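Adhesin (Streptococcus sanguinis SK1 = NCTC 7863, PDB 6VT2) binds sialylated glycans through two tandem Siglec-like modules, and so probably attaches the bacterium to sialoglycans of its host. Local coordinates at residues P54-Y59 against G82-N87; S170-S175 against V180-P185; F216-E221 against P387-R392; V371-N374 against V378-I381. All blocks are in the same frame, centred on the assembly; numbering follows the deposited sequence.

Overall arrangement
The chain is an elongated tandem of two Siglec-like and two atypical Rib domains in alternation. Contact 1 lies in the first Siglec-like domain and contact 2 in the first Rib domain, centres about 26 Å apart; Ile86 CD1 meets Pro185 O at 3.6 Å across that junction. Contact 3 joins the second pair of domains, about 64 Å beyond contact 2 between centres. Contact 4, the 369-372/378-381 hairpin, falls in sequence between the segments of contact 3; their centres lie about 18 Å apart and the two touch, Arg392 CB lying 3.3 Å from Val380 O. Each glycan-binding module is thus packed against a Rib domain, which probably spaces the two sialoglycan pockets along the adhesin.

Contact 1 of 4, residues P54-Y59 against G82-N87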
loop_
_atom_site.group_PDB
_atom_site.type_symbol
_atom_site.label_atom_id
_atom_site.label_comp_id
_atom_site.label_asym_id
_atom_site.label_seq_id
_atom_site.Cartn_x
_atom_site.Cartn_y
_atom_site.Cartn_z
ATOM N N PRO A 54 34.156 7.231 -34.902
ATOM C CA PRO A 54 33.664 5.911 -35.240
ATOM C C PRO A 54 32.432 5.844 -36.131
ATOM O O PRO A 54 31.769 6.759 -36.267
ATOM C CB PRO A 54 33.222 5.323 -33.904
ATOM C CG PRO A 54 33.992 6.105 -32.905
ATOM C CD PRO A 54 34.341 7.409 -33.521
ATOM N N ASN A 55 32.208 4.668 -36.674
ATOM C CA ASN A 55 31.087 4.435 -37.598
ATOM C C ASN A 55 29.733 4.621 -36.916
ATOM O O ASN A 55 28.836 4.871 -37.612
ATOM C CB ASN A 55 31.220 3.071 -38.245
ATOM C CG ASN A 55 31.084 1.928 -37.282
ATOM O OD1 ASN A 55 31.232 2.075 -36.093
ATOM N ND2 ASN A 55 30.925 0.765 -37.867
ATOM N N TRP A 56 29.634 4.540 -35.598
ATOM C CA TRP A 56 28.351 4.706 -34.924
ATOM C C TRP A 56 27.992 6.165 -34.631
ATOM O O TRP A 56 26.949 6.348 -34.157
ATOM C CB TRP A 56 28.317 3.800 -33.694
ATOM C CG TRP A 56 29.507 3.914 -32.800
ATOM C CD1 TRP A 56 30.575 3.101 -32.796
ATOM C CD2 TRP A 56 29.742 4.915 -31.812
ATOM N NE1 TRP A 56 31.456 3.526 -31.867
ATOM C CE2 TRP A 56 30.979 4.615 -31.231
ATOM C CE3 TRP A 56 29.011 5.980 -31.323
ATOM C CZ2 TRP A 56 31.512 5.359 -30.204
ATOM C CZ3 TRP A 56 29.553 6.736 -30.328
ATOM C CH2 TRP A 56 30.790 6.437 -29.795
ATOM N N ILE A 57 28.877 7.123 -34.885
ATOM C CA ILE A 57 28.492 8.520 -34.791
ATOM C C ILE A 57 27.845 8.864 -36.122
ATOM O O ILE A 57 28.482 8.765 -37.173
ATOM C CB ILE A 57 29.692 9.416 -34.528
ATOM C CG1 ILE A 57 30.351 9.055 -33.215
ATOM C CG2 ILE A 57 29.203 10.888 -34.524
ATOM C CD1 ILE A 57 31.643 9.930 -32.962
ATOM N N ARG A 58 26.568 9.240 -36.094
ATOM C CA ARG A 58 25.787 9.495 -37.297
ATOM C C ARG A 58 25.246 10.912 -37.213
ATOM O O ARG A 58 25.203 11.472 -36.205
ATOM C CB ARG A 58 24.634 8.497 -37.337
ATOM C CG ARG A 58 25.158 7.080 -37.318
ATOM C CD ARG A 58 24.051 6.075 -37.345
ATOM N NE ARG A 58 23.304 6.157 -38.583
ATOM C CZ ARG A 58 22.129 5.576 -38.763
ATOM N NH1 ARG A 58 21.609 4.838 -37.806
ATOM N NH2 ARG A 58 21.482 5.701 -39.906
ATOM N N TYR A 59 24.928 11.437 -38.363
ATOM C CA TYR A 59 24.322 12.748 -38.383
ATOM C C TYR A 59 23.398 12.912 -39.567
ATOM O O TYR A 59 23.575 12.282 -40.536
ATOM C CB TYR A 59 25.312 13.902 -38.283
ATOM C CG TYR A 59 26.239 14.018 -39.444
ATOM C CD1 TYR A 59 27.314 13.190 -39.583
ATOM C CD2 TYR A 59 26.077 15.037 -40.344
ATOM C CE1 TYR A 59 28.181 13.325 -40.647
ATOM C CE2 TYR A 59 26.935 15.192 -41.400
ATOM C CZ TYR A 59 28.003 14.349 -41.546
ATOM O OH TYR A 59 28.827 14.568 -42.595
ATOM N N GLY A 82 23.483 8.390 -32.348
ATOM C CA GLY A 82 23.970 7.046 -32.547
ATOM C C GLY A 82 23.705 6.214 -31.322
ATOM O O GLY A 82 23.035 6.623 -30.456
ATOM N N ILE A 83 24.205 5.006 -31.369
ATOM C CA ILE A 83 24.151 4.058 -30.252
ATOM C C ILE A 83 25.597 3.721 -29.902
ATOM O O ILE A 83 26.336 3.216 -30.760
ATOM C CB ILE A 83 23.358 2.804 -30.636
ATOM C CG1 ILE A 83 21.930 3.202 -30.946
ATOM C CG2 ILE A 83 23.485 1.802 -29.513
ATOM C CD1 ILE A 83 21.195 2.062 -31.645
ATOM N N VAL A 84 25.998 4.007 -28.661
ATOM C CA VAL A 84 27.350 3.615 -28.233
ATOM C C VAL A 84 27.383 2.115 -28.076
ATOM O O VAL A 84 26.533 1.591 -27.371
ATOM C CB VAL A 84 27.733 4.273 -26.920
ATOM C CG1 VAL A 84 29.143 3.889 -26.494
ATOM C CG2 VAL A 84 27.555 5.830 -27.088
ATOM N N PRO A 85 28.382 1.424 -28.612
ATOM C CA PRO A 85 28.447 -0.027 -28.484
ATOM C C PRO A 85 28.488 -0.410 -27.015
ATOM O O PRO A 85 29.131 0.241 -26.184
ATOM C CB PRO A 85 29.742 -0.392 -29.209
ATOM C CG PRO A 85 29.920 0.778 -30.236
ATOM C CD PRO A 85 29.406 1.966 -29.535
ATOM N N ILE A 86 27.873 -1.556 -26.743
ATOM C CA ILE A 86 27.730 -2.017 -25.398
ATOM C C ILE A 86 29.077 -2.354 -24.787
ATOM O O ILE A 86 29.186 -2.344 -23.559
ATOM C CB ILE A 86 26.798 -3.232 -25.353
ATOM C CG1 ILE A 86 26.306 -3.470 -23.906
ATOM C CG2 ILE A 86 27.496 -4.448 -25.923
ATOM C CD1 ILE A 86 25.477 -2.395 -23.354
ATOM N N ASN A 87 30.099 -2.656 -25.588
ATOM C CA ASN A 87 31.417 -2.993 -25.045
ATOM C C ASN A 87 32.465 -1.901 -25.266
ATOM O O ASN A 87 33.675 -2.167 -25.170
ATOM C CB ASN A 87 31.928 -4.291 -25.653
ATOM C CG ASN A 87 32.136 -4.190 -27.136
ATOM O OD1 ASN A 87 31.427 -3.458 -27.811
ATOM N ND2 ASN A 87 33.084 -4.944 -27.650
HETATM O O HOH W 1 24.955 4.474 -34.127
#
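Trp56 lays its indole across Pro85, and this one aromatic side chain has the largest share of the surface buried here. The proline ring crosses the indole at about a right angle, with Pro85 CD 3.5 Å from the centroid of the five-membered ring of Trp56 and 9° off its normal. That is a CH-pi contact over the face, and it suits a proline because the CD hydrogens, next to nitrogen, are slightly polarised. Trp56 CZ3 meets Val84 CG2 at 3.9 Å. The opposite face is taken by Pro54 CB, so the indole is sandwiched between two prolines. CG of Trp56 stands between its backbone N and carbonyl carbon (chi1 50°), the rotamer that carries the ring over to the 82-87 segment.

Gly82 contributes through its backbone: its CA lies 3.5 Å from Trp56 O in a CA-H...O contact. That carbonyl sits where a CB of residue 82 would point, so glycine suits the tight approach. The same carbonyl accepts a bond from a water, 2.7 Å from Trp56 O, and this water in turn accepts from Ile83 N, bridging the two segments. The type I turn from Pro54 to Ile57 carries Pro54, which touches the bound sialic acid, on one side and Trp56, packed on Leu122 and Ile124 of strand 119-125, on the other, consistent with a turn that joins the glycan pocket and beta-sandwich core of the Siglec-like domain.

Contact 2 of 4, residues S170-S175 against V180-P185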
loop_
_atom_site.group_PDB
_atom_site.type_symbol
_atom_site.label_atom_id
_atom_site.label_comp_id
_atom_site.label_asym_id
_atom_site.label_seq_id
_atom_site.Cartn_x
_atom_site.Cartn_y
_atom_site.Cartn_z
ATOM N N SER A 170 18.378 -4.433 -16.173
ATOM C CA SER A 170 19.241 -4.449 -14.979
ATOM C C SER A 170 19.027 -5.773 -14.256
ATOM O O SER A 170 17.901 -6.216 -14.220
ATOM C CB SER A 170 18.996 -3.309 -14.043
ATOM O OG SER A 170 19.075 -2.068 -14.694
ATOM N N THR A 171 20.104 -6.380 -13.792
ATOM C CA THR A 171 20.022 -7.646 -13.046
ATOM C C THR A 171 20.365 -7.337 -11.602
ATOM O O THR A 171 20.816 -6.319 -11.360
ATOM C CB THR A 171 20.855 -8.745 -13.698
ATOM O OG1 THR A 171 22.225 -8.386 -13.708
ATOM C CG2 THR A 171 20.418 -9.015 -15.120
ATOM N N TYR A 172 19.939 -8.176 -10.691
ATOM C CA TYR A 172 20.120 -7.973 -9.253
ATOM C C TYR A 172 20.699 -9.238 -8.639
ATOM O O TYR A 172 20.206 -10.267 -8.983
ATOM C CB TYR A 172 18.769 -7.694 -8.635
ATOM C CG TYR A 172 18.142 -6.454 -9.184
ATOM C CD1 TYR A 172 17.382 -6.474 -10.333
ATOM C CD2 TYR A 172 18.363 -5.237 -8.597
ATOM C CE1 TYR A 172 16.788 -5.336 -10.831
ATOM C CE2 TYR A 172 17.839 -4.080 -9.129
ATOM C CZ TYR A 172 17.025 -4.122 -10.237
ATOM O OH TYR A 172 16.496 -2.971 -10.725
ATOM N N SER A 173 21.707 -9.114 -7.798
ATOM C CA SER A 173 22.295 -10.234 -7.060
ATOM C C SER A 173 22.281 -9.840 -5.581
ATOM O O SER A 173 22.579 -8.755 -5.309
ATOM C CB SER A 173 23.645 -10.504 -7.546
ATOM O OG SER A 173 24.246 -11.581 -6.886
ATOM N N VAL A 174 21.908 -10.740 -4.687
ATOM C CA VAL A 174 21.941 -10.477 -3.254
ATOM C C VAL A 174 22.913 -11.460 -2.632
ATOM O O VAL A 174 22.818 -12.668 -2.863
ATOM C CB VAL A 174 20.553 -10.628 -2.615
ATOM C CG1 VAL A 174 20.623 -10.310 -1.109
ATOM C CG2 VAL A 174 19.566 -9.785 -3.316
ATOM N N SER A 175 23.826 -10.950 -1.838
ATOM C CA SER A 175 24.816 -11.810 -1.220
ATOM C C SER A 175 24.242 -12.454 0.035
ATOM O O SER A 175 23.098 -12.192 0.438
ATOM C CB SER A 175 26.059 -11.025 -0.837
ATOM O OG SER A 175 25.807 -10.208 0.297
ATOM N N VAL A 180 23.370 -5.891 -2.063
ATOM C CA VAL A 180 22.720 -5.986 -3.350
ATOM C C VAL A 180 23.657 -5.443 -4.409
ATOM O O VAL A 180 24.192 -4.341 -4.276
ATOM C CB VAL A 180 21.405 -5.220 -3.355
ATOM C CG1 VAL A 180 20.867 -5.131 -4.831
ATOM C CG2 VAL A 180 20.394 -5.908 -2.487
ATOM N N THR A 181 23.840 -6.204 -5.450
ATOM C CA THR A 181 24.589 -5.745 -6.609
ATOM C C THR A 181 23.617 -5.579 -7.754
ATOM O O THR A 181 22.948 -6.535 -8.144
ATOM C CB THR A 181 25.668 -6.742 -6.979
ATOM O OG1 THR A 181 26.602 -6.839 -5.930
ATOM C CG2 THR A 181 26.418 -6.256 -8.260
ATOM N N ILE A 182 23.512 -4.381 -8.314
ATOM C CA ILE A 182 22.646 -4.093 -9.480
ATOM C C ILE A 182 23.602 -4.054 -10.653
ATOM O O ILE A 182 24.542 -3.370 -10.547
ATOM C CB ILE A 182 21.909 -2.761 -9.295
ATOM C CG1 ILE A 182 21.086 -2.789 -8.001
ATOM C CG2 ILE A 182 21.053 -2.391 -10.520
ATOM C CD1 ILE A 182 20.464 -1.485 -7.612
ATOM N N THR A 183 23.390 -4.848 -11.671
ATOM C CA THR A 183 24.277 -4.852 -12.831
ATOM C C THR A 183 23.494 -4.218 -13.955
ATOM O O THR A 183 22.510 -4.725 -14.330
ATOM C CB THR A 183 24.764 -6.245 -13.199
ATOM O OG1 THR A 183 25.467 -6.766 -12.082
ATOM C CG2 THR A 183 25.700 -6.278 -14.379
ATOM N N TYR A 184 23.968 -3.099 -14.445
ATOM C CA TYR A 184 23.330 -2.438 -15.569
ATOM C C TYR A 184 23.695 -3.226 -16.786
ATOM O O TYR A 184 24.564 -3.991 -16.910
ATOM C CB TYR A 184 23.799 -1.000 -15.631
ATOM C CG TYR A 184 23.318 -0.321 -14.413
ATOM C CD1 TYR A 184 21.989 -0.290 -14.079
ATOM C CD2 TYR A 184 24.244 0.175 -13.553
ATOM C CE1 TYR A 184 21.582 0.265 -12.896
ATOM C CE2 TYR A 184 23.846 0.792 -12.403
ATOM C CZ TYR A 184 22.520 0.828 -12.063
ATOM O OH TYR A 184 22.132 1.411 -10.915
ATOM N N PRO A 185 22.922 -3.041 -18.034
ATOM C CA PRO A 185 23.162 -3.778 -19.292
ATOM C C PRO A 185 24.569 -3.684 -19.833
ATOM O O PRO A 185 25.029 -4.565 -20.555
ATOM C CB PRO A 185 22.157 -3.132 -20.264
ATOM C CG PRO A 185 21.138 -2.493 -19.443
ATOM C CD PRO A 185 21.747 -2.184 -18.095
#
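Thr171 and Thr183 hold each other by two backbone hydrogen bonds, and Ser173 and Thr181 repeat the pattern. Thr171 N to Thr183 O and Thr183 N to Thr171 O both measure 3.0 Å, while Thr181 N reaches Ser173 O at 2.8 Å. Between these pairs the CA-H groups of Tyr172 and Ile182 turn towards carbonyl oxygens, with Tyr172 CA 3.4 Å from Thr181 O.

Apolar contacts gather on the face bearing Tyr172, Val174, Val180 and Ile182. With CG of Tyr172 (chi1 -62°) and CG1 of Ile182 (chi1 -57°) both opposite their carbonyl carbons, the two side chains run alongside each other, and Tyr172 CE2 touches Ile182 CG1 at 3.7 Å. Val174 CG2 meets Val180 CG2 at 4.1 Å.

Hydroxyl side chains occupy the other face, where Thr171 OG1 rests 3.4 Å from Thr183 CB. Ser170 OG comes to the edge of the Tyr184 ring, but its hydrogen bond is to Pro167 O; Tyr184 OH bonds to Asp190, a calcium ligand.

Beta-branched residues suit the extended chains, and the alternation of apolar and hydroxyl side chains implies a two-faced hairpin sheet, its apolar side against helix 149-162 and its hydroxyl side more open to solvent.

Contact 3 of 4, residues F216-E221 against P387-R392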
loop_
_atom_site.group_PDB
_atom_site.type_symbol
_atom_site.label_atom_id
_atom_site.label_comp_id
_atom_site.label_asym_id
_atom_site.label_seq_id
_atom_site.Cartn_x
_atom_site.Cartn_y
_atom_site.Cartn_z
ATOM N N PHE A 216 -20.650 -10.351 23.706
ATOM C CA PHE A 216 -21.567 -11.102 22.875
ATOM C C PHE A 216 -22.860 -11.179 23.642
ATOM O O PHE A 216 -22.895 -11.673 24.760
ATOM C CB PHE A 216 -21.038 -12.500 22.549
ATOM C CG PHE A 216 -20.066 -12.506 21.434
ATOM C CD1 PHE A 216 -18.812 -11.906 21.511
ATOM C CD2 PHE A 216 -20.403 -13.166 20.268
ATOM C CE1 PHE A 216 -17.951 -11.958 20.408
ATOM C CE2 PHE A 216 -19.572 -13.132 19.180
ATOM C CZ PHE A 216 -18.349 -12.574 19.280
ATOM N N TYR A 217 -23.918 -10.767 23.018
ATOM C CA TYR A 217 -25.225 -10.818 23.645
ATOM C C TYR A 217 -25.802 -12.190 23.437
ATOM O O TYR A 217 -25.859 -12.671 22.297
ATOM C CB TYR A 217 -26.140 -9.755 23.021
ATOM C CG TYR A 217 -25.683 -8.397 23.409
ATOM C CD1 TYR A 217 -25.970 -7.842 24.622
ATOM C CD2 TYR A 217 -24.849 -7.702 22.559
ATOM C CE1 TYR A 217 -25.468 -6.622 24.969
ATOM C CE2 TYR A 217 -24.340 -6.487 22.926
ATOM C CZ TYR A 217 -24.685 -5.940 24.118
ATOM O OH TYR A 217 -24.131 -4.735 24.499
ATOM N N ARG A 218 -26.269 -12.808 24.508
ATOM C CA ARG A 218 -26.815 -14.144 24.415
ATOM C C ARG A 218 -27.932 -14.170 23.385
ATOM O O ARG A 218 -28.813 -13.329 23.390
ATOM C CB ARG A 218 -27.317 -14.593 25.797
ATOM C CG ARG A 218 -26.170 -14.672 26.792
ATOM C CD ARG A 218 -26.660 -14.723 28.249
ATOM N NE ARG A 218 -27.475 -15.880 28.503
ATOM C CZ ARG A 218 -28.772 -15.847 28.832
ATOM N NH1 ARG A 218 -29.387 -14.702 28.999
ATOM N NH2 ARG A 218 -29.450 -16.931 29.049
ATOM N N GLY A 219 -27.890 -15.128 22.487
ATOM C CA GLY A 219 -28.924 -15.298 21.518
ATOM C C GLY A 219 -28.886 -14.388 20.335
ATOM O O GLY A 219 -29.847 -14.405 19.553
ATOM N N GLU A 220 -27.877 -13.660 20.099
ATOM C CA GLU A 220 -27.720 -12.795 18.930
ATOM C C GLU A 220 -26.337 -13.023 18.361
ATOM O O GLU A 220 -25.350 -12.944 19.075
ATOM C CB GLU A 220 -27.845 -11.308 19.250
ATOM C CG GLU A 220 -29.259 -10.946 19.743
ATOM C CD GLU A 220 -29.475 -9.445 19.880
ATOM O OE1 GLU A 220 -30.666 -9.040 20.103
ATOM O OE2 GLU A 220 -28.497 -8.673 19.732
ATOM N N GLU A 221 -26.214 -13.177 17.136
ATOM C CA GLU A 221 -24.903 -13.405 16.552
ATOM C C GLU A 221 -24.070 -12.144 16.651
ATOM O O GLU A 221 -24.538 -11.024 16.406
ATOM C CB GLU A 221 -25.042 -13.822 15.140
ATOM C CG GLU A 221 -23.724 -14.212 14.503
ATOM C CD GLU A 221 -24.002 -14.777 13.114
ATOM O OE1 GLU A 221 -24.665 -14.109 12.263
ATOM O OE2 GLU A 221 -23.602 -15.945 12.935
ATOM N N PRO A 387 -33.949 -19.136 33.475
ATOM C CA PRO A 387 -33.882 -19.024 34.954
ATOM C C PRO A 387 -32.512 -18.684 35.506
ATOM O O PRO A 387 -32.437 -17.894 36.465
ATOM C CB PRO A 387 -34.364 -20.389 35.426
ATOM C CG PRO A 387 -35.177 -20.861 34.365
ATOM C CD PRO A 387 -34.521 -20.388 33.051
ATOM N N ALA A 388 -31.424 -19.172 34.876
ATOM C CA ALA A 388 -30.075 -18.898 35.325
ATOM C C ALA A 388 -29.571 -17.533 34.905
ATOM O O ALA A 388 -28.538 -17.090 35.425
ATOM C CB ALA A 388 -29.117 -20.003 34.837
ATOM N N SER A 389 -30.265 -16.870 33.973
ATOM C CA SER A 389 -29.753 -15.604 33.421
ATOM C C SER A 389 -30.967 -14.848 32.885
ATOM O O SER A 389 -31.363 -14.876 31.706
ATOM C CB SER A 389 -28.706 -15.868 32.341
ATOM O OG SER A 389 -27.979 -14.690 32.076
ATOM N N ARG A 390 -31.681 -14.215 33.801
ATOM C CA ARG A 390 -32.916 -13.552 33.436
ATOM C C ARG A 390 -32.598 -12.331 32.599
ATOM O O ARG A 390 -31.601 -11.643 32.826
ATOM C CB ARG A 390 -33.683 -13.155 34.696
ATOM C CG ARG A 390 -34.381 -14.344 35.334
ATOM C CD ARG A 390 -34.686 -13.997 36.813
ATOM N NE ARG A 390 -35.614 -12.881 36.957
ATOM C CZ ARG A 390 -36.936 -13.010 36.925
ATOM N NH1 ARG A 390 -37.693 -11.947 37.078
ATOM N NH2 ARG A 390 -37.489 -14.190 36.675
ATOM N N SER A 391 -33.404 -12.088 31.589
ATOM C CA SER A 391 -33.172 -11.019 30.645
ATOM C C SER A 391 -34.497 -10.322 30.428
ATOM O O SER A 391 -35.300 -10.738 29.582
ATOM C CB SER A 391 -32.612 -11.581 29.352
ATOM O OG SER A 391 -32.245 -10.538 28.492
ATOM N N ARG A 392 -34.679 -9.232 31.168
ATOM C CA ARG A 392 -36.004 -8.639 31.300
ATOM C C ARG A 392 -35.865 -7.149 31.518
ATOM O O ARG A 392 -34.792 -6.648 31.890
ATOM C CB ARG A 392 -36.770 -9.266 32.470
ATOM C CG ARG A 392 -37.015 -10.719 32.299
ATOM C CD ARG A 392 -37.850 -11.294 33.479
ATOM N NE ARG A 392 -37.937 -12.697 33.240
ATOM C CZ ARG A 392 -38.964 -13.468 33.526
ATOM N NH1 ARG A 392 -40.032 -12.944 34.146
ATOM N NH2 ARG A 392 -38.935 -14.724 33.183
#
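Arg218 spreads its guanidinium flat against Ser389, whose CB sits 3.4 Å above the plane and over its centre, so the touch is van der Waals packing across a face. The polar link between Arg218 and Ser389 is slight: Arg218 NH1 gives a weak hydrogen bond to Ser389 O at 3.4 Å, bent to 126° at the hydrogen. Ser389 OG lies over the guanidinium face, where no N-H points at it, and its hydrogen bond is with Asn322 OD1, which also ties Ser389 to the Siglec-like side. A small serine suits the place, since its CB can come close to the flat group while its hydroxyl serves another partner.

The guanidinium is positioned chiefly by its own domain: Arg218 NH2 donates to Lys287 O and Arg218 NE to Leu289 O. These two carbonyls fix the rotation of the group, and the bend at chi3 (61°) brings it to Ser389. Here the turn that follows strand 213-217 of the second Siglec-like domain meets the loop between strands 378-381 and 392-395 of the second Rib domain, making this an interdomain contact.

Farther out, Arg218 follows strand 213-217 in a type II turn from Tyr217 to Glu220. Gly219 takes the third position of that turn with positive phi (80°), a conformation easy for glycine. On the Rib side, Ser391 OG bonds to Asp384 and Ser391 N to Asp385, bracing the loop that presents Ser389. Glu220 makes a salt bridge to Lys326 and a hydrogen bond to Tyr327 OH.

Contact 4 of 4, residues V371-N374 against V378-I381; sequences VVNN and VTVI
Asn373 reaches across the hairpin with its side-chain amide and gives Thr379 OG1 a nearly straight hydrogen bond, 3.0 Å from Asn373 ND2 and 176° at the hydrogen. The hydroxyl lies in the plane of the amide, so the N-H is used squarely. With CG opposite the carbonyl carbon (chi1 -57°), the amide swings back over the neighbouring strand, and the two side chains meet at about a right angle. Thr379 OG1 likewise stands beside its own backbone N (chi1 -55°), which brings it within range. A water completes the link: it donates to Asn373 OD1 at 2.7 Å and is also hydrogen-bonded to Thr379 OG1. Both ends of the amide are therefore engaged, which fixes its flip, and ND2 has a further partner in Ser377 OG. Asparagine suits the spot because it offers a donor and an acceptor on one flat group.

Next to this bond, Val371 and Thr379 form the hydrogen-bonded backbone pair, Val371 N to Thr379 O and Thr379 N to Val371 O both at 2.8 Å. On their face Val371 CG2 also leans on the end of the extended Ile381 chain, 4.1 Å from its CD1. On the other face Val372 CG2 touches Val378 CG2 at 4.1 Å, and both valines pack on helix 346-360. Branched aliphatic residues fill that side well.

Two antiparallel strands joined by a short connection make a beta hairpin; here one face is apolar towards the helix, and the pair consists of an outer strand, 369-372, and the central strand, 378-381, of the three-stranded sheet of the second atypical Rib domain.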
loop_
_atom_site.group_PDB
_atom_site.type_symbol
_atom_site.label_atom_id
_atom_site.label_comp_id
_atom_site.label_asym_id
_atom_site.label_seq_id
_atom_site.Cartn_x
_atom_site.Cartn_y
_atom_site.Cartn_z
ATOM N N VAL A 371 -45.605 -9.180 29.442
ATOM C CA VAL A 371 -46.564 -9.674 30.424
ATOM C C VAL A 371 -47.082 -8.455 31.166
ATOM O O VAL A 371 -46.312 -7.754 31.826
ATOM C CB VAL A 371 -45.950 -10.687 31.401
ATOM C CG1 VAL A 371 -46.957 -11.138 32.398
ATOM C CG2 VAL A 371 -45.389 -11.879 30.631
ATOM N N VAL A 372 -48.367 -8.177 31.034
ATOM C CA VAL A 372 -48.977 -7.100 31.792
ATOM C C VAL A 372 -49.432 -7.680 33.135
ATOM O O VAL A 372 -50.247 -8.608 33.212
ATOM C CB VAL A 372 -50.133 -6.477 31.028
ATOM C CG1 VAL A 372 -50.635 -5.246 31.810
ATOM C CG2 VAL A 372 -49.701 -6.073 29.610
ATOM N N ASN A 373 -48.844 -7.195 34.189
ATOM C CA ASN A 373 -49.145 -7.644 35.531
ATOM C C ASN A 373 -50.451 -7.039 36.019
ATOM O O ASN A 373 -51.049 -6.159 35.387
ATOM C CB ASN A 373 -47.973 -7.290 36.385
ATOM C CG ASN A 373 -46.679 -7.930 35.815
ATOM O OD1 ASN A 373 -46.660 -9.122 35.610
ATOM N ND2 ASN A 373 -45.658 -7.141 35.510
ATOM N N ASN A 374 -50.895 -7.559 37.159
ATOM C CA ASN A 374 -52.206 -7.173 37.657
ATOM C C ASN A 374 -52.273 -5.694 37.961
ATOM O O ASN A 374 -53.364 -5.122 37.870
ATOM C CB ASN A 374 -52.564 -7.946 38.898
ATOM C CG ASN A 374 -52.979 -9.343 38.595
ATOM O OD1 ASN A 374 -53.576 -9.615 37.562
ATOM N ND2 ASN A 374 -52.688 -10.244 39.510
ATOM N N VAL A 378 -45.537 -3.685 33.188
ATOM C CA VAL A 378 -45.313 -4.584 32.087
ATOM C C VAL A 378 -43.932 -5.173 32.248
ATOM O O VAL A 378 -42.947 -4.442 32.376
ATOM C CB VAL A 378 -45.455 -3.888 30.736
ATOM C CG1 VAL A 378 -45.194 -4.954 29.620
ATOM C CG2 VAL A 378 -46.796 -3.316 30.581
ATOM N N THR A 379 -43.871 -6.489 32.300
ATOM C CA THR A 379 -42.600 -7.195 32.244
ATOM C C THR A 379 -42.280 -7.488 30.794
ATOM O O THR A 379 -43.086 -8.088 30.097
ATOM C CB THR A 379 -42.664 -8.501 33.006
ATOM O OG1 THR A 379 -43.089 -8.205 34.330
ATOM C CG2 THR A 379 -41.276 -9.148 33.064
ATOM N N VAL A 380 -41.102 -7.065 30.361
ATOM C CA VAL A 380 -40.609 -7.303 29.029
ATOM C C VAL A 380 -39.590 -8.423 29.158
ATOM O O VAL A 380 -38.600 -8.294 29.884
ATOM C CB VAL A 380 -39.962 -6.041 28.472
ATOM C CG1 VAL A 380 -39.419 -6.251 27.111
ATOM C CG2 VAL A 380 -40.943 -4.871 28.470
ATOM N N ILE A 381 -39.826 -9.522 28.451
ATOM C CA ILE A 381 -38.958 -10.687 28.529
ATOM C C ILE A 381 -38.298 -10.910 27.179
ATOM O O ILE A 381 -38.971 -11.150 26.167
ATOM C CB ILE A 381 -39.754 -11.918 28.965
ATOM C CG1 ILE A 381 -40.520 -11.633 30.293
ATOM C CG2 ILE A 381 -38.848 -13.072 29.044
ATOM C CD1 ILE A 381 -41.400 -12.804 30.688
HETATM O O HOH W 2 -44.330 -10.461 35.346
#